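Local coordinates for protein catechol 2,3-dioxygenase (Rhodococcus sp., PDB 2WL9) that probably catalyses the iron-dependent extradiol ring cleavage of catechols during the breakdown of aromatic hydrocarbons, at residues G8-S13 with D60-I65. Residues are numbered along the deposited sequence; the frame is centred on the assembly and turned at random.
Sequences GYLGLS and DDLAYI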
loop_
_atom_site.group_PDB
_atom_site.type_symbol
_atom_site.label_atom_id
_atom_site.label_comp_id
_atom_site.label_asym_id
_atom_site.label_seq_id
_atom_site.Cartn_x
_atom_site.Cartn_y
_atom_site.Cartn_z
ATOM N N GLY C 8 28.667 14.850 7.625
ATOM C CA GLY C 8 28.498 15.574 6.365
ATOM C C GLY C 8 29.684 15.472 5.423
ATOM O O GLY C 8 29.513 15.195 4.230
ATOM N N TYR C 9 30.880 15.717 5.953
ATOM C CA TYR C 9 32.100 15.698 5.144
ATOM C C TYR C 9 33.339 15.287 5.931
ATOM O O TYR C 9 33.321 15.235 7.162
ATOM C CB TYR C 9 32.343 17.049 4.441
ATOM C CG TYR C 9 32.513 18.258 5.349
ATOM C CD1 TYR C 9 31.525 19.237 5.409
ATOM C CD2 TYR C 9 33.668 18.434 6.124
ATOM C CE1 TYR C 9 31.666 20.361 6.220
ATOM C CE2 TYR C 9 33.818 19.555 6.949
ATOM C CZ TYR C 9 32.815 20.510 6.991
ATOM O OH TYR C 9 32.944 21.617 7.793
ATOM N N LEU C 10 34.396 14.976 5.191
ATOM C CA LEU C 10 35.723 14.744 5.742
ATOM C C LEU C 10 36.734 15.546 4.937
ATOM O O LEU C 10 36.661 15.601 3.710
ATOM C CB LEU C 10 36.101 13.264 5.656
ATOM C CG LEU C 10 35.368 12.227 6.494
ATOM C CD1 LEU C 10 35.799 10.836 6.047
ATOM C CD2 LEU C 10 35.659 12.430 7.984
ATOM N N GLY C 11 37.659 16.182 5.637
ATOM C CA GLY C 11 38.830 16.771 5.013
ATOM C C GLY C 11 39.978 15.817 5.248
ATOM O O GLY C 11 40.156 15.313 6.358
ATOM N N LEU C 12 40.739 15.554 4.192
ATOM C CA LEU C 12 41.837 14.605 4.237
ATOM C C LEU C 12 43.126 15.278 3.774
ATOM O O LEU C 12 43.100 16.103 2.857
ATOM C CB LEU C 12 41.531 13.420 3.315
ATOM C CG LEU C 12 40.872 12.111 3.779
ATOM C CD1 LEU C 12 39.809 12.257 4.869
ATOM C CD2 LEU C 12 40.328 11.325 2.570
ATOM N N SER C 13 44.237 14.934 4.425
ATOM C CA SER C 13 45.574 15.329 3.974
ATOM C C SER C 13 46.137 14.177 3.162
ATOM O O SER C 13 46.188 13.052 3.653
ATOM C CB SER C 13 46.491 15.589 5.173
ATOM O OG SER C 13 46.077 16.723 5.911
ATOM N N ASP C 60 49.362 12.124 5.093
ATOM C CA ASP C 60 48.422 11.083 4.670
ATOM C C ASP C 60 47.534 10.645 5.823
ATOM O O ASP C 60 47.676 9.541 6.356
ATOM C CB ASP C 60 49.160 9.893 4.055
ATOM C CG ASP C 60 49.540 10.134 2.611
ATOM O OD1 ASP C 60 48.638 10.407 1.787
ATOM O OD2 ASP C 60 50.743 10.062 2.299
ATOM N N ASP C 61 46.615 11.526 6.203
ATOM C CA ASP C 61 45.764 11.293 7.353
ATOM C C ASP C 61 44.495 12.132 7.253
ATOM O O ASP C 61 44.278 12.871 6.282
ATOM C CB ASP C 61 46.528 11.634 8.647
ATOM C CG ASP C 61 46.095 10.792 9.839
ATOM O OD1 ASP C 61 44.930 10.325 9.885
ATOM O OD2 ASP C 61 46.936 10.597 10.742
ATOM N N LEU C 62 43.645 11.989 8.261
ATOM C CA LEU C 62 42.455 12.812 8.396
ATOM C C LEU C 62 42.866 14.232 8.786
ATOM O O LEU C 62 43.732 14.413 9.650
ATOM C CB LEU C 62 41.560 12.210 9.477
ATOM C CG LEU C 62 40.264 12.891 9.910
ATOM C CD1 LEU C 62 39.187 12.753 8.858
ATOM C CD2 LEU C 62 39.826 12.231 11.200
ATOM N N ALA C 63 42.247 15.223 8.142
ATOM C CA ALA C 63 42.463 16.645 8.449
ATOM C C ALA C 63 41.349 17.235 9.327
ATOM O O ALA C 63 41.634 17.970 10.282
ATOM C CB ALA C 63 42.627 17.460 7.155
ATOM N N TYR C 64 40.092 16.915 9.006
ATOM C CA TYR C 64 38.942 17.353 9.809
ATOM C C TYR C 64 37.665 16.549 9.556
ATOM O O TYR C 64 37.470 15.981 8.477
ATOM C CB TYR C 64 38.665 18.858 9.641
ATOM C CG TYR C 64 38.618 19.349 8.210
ATOM C CD1 TYR C 64 37.450 19.254 7.444
ATOM C CD2 TYR C 64 39.744 19.930 7.628
ATOM C CE1 TYR C 64 37.418 19.719 6.129
ATOM C CE2 TYR C 64 39.729 20.386 6.331
ATOM C CZ TYR C 64 38.571 20.286 5.582
ATOM O OH TYR C 64 38.596 20.753 4.293
ATOM N N ILE C 65 36.803 16.513 10.570
ATOM C CA ILE C 65 35.518 15.812 10.497
ATOM C C ILE C 65 34.366 16.824 10.558
ATOM O O ILE C 65 34.268 17.585 11.512
ATOM C CB ILE C 65 35.374 14.823 11.663
ATOM C CG1 ILE C 65 36.489 13.771 11.628
ATOM C CG2 ILE C 65 34.001 14.146 11.641
ATOM C CD1 ILE C 65 36.790 13.150 12.997
#
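With chi1 at 49°, Tyr-64 has CG wedged between its own backbone N and carbonyl carbon, which swings the ring across to the neighbouring strand and lays one face on Gly-11. CA of Gly-11 sits 3.6 Å from the ring centroid, a CH-pi contact made where no side chain intervenes. Tyr-9, with its chi1 (60°) in the same well, brings its ring up rim to rim with that of Tyr-64, planes at 86°, CE2 of Tyr-9 lying 3.7 Å from CD1 of Tyr-64. The backbones run antiparallel through a classic beta bulge: Gly-11 O takes both Ala-63 N (2.8 Å) and Tyr-64 N (3.1 Å), the two donors approaching from the same face of its carbonyl plane. Past the bulge, Ser-13 N reaches Asp-61 O at 2.8 Å and Asp-61 N returns to Ser-13 O. On the sheet face away from the tyrosines, Leu-10 CD2 meets CD1 of Leu-62 at 3.6 Å, the two chains crossing at about a right angle, while the Leu-10 side chain lies beside Ile-65 and points the same way. Tyr-64 OH is hydrogen-bonded to His-55 and Tyr-9 OH to Glu-117. These central strands of the N-terminal vicinal-oxygen-chelate domain lie between strands 52-56 and 115-120, while Leu-10, Leu-62 and Ile-65 pack against strands 149-152 and 210-217, which carry iron ligands.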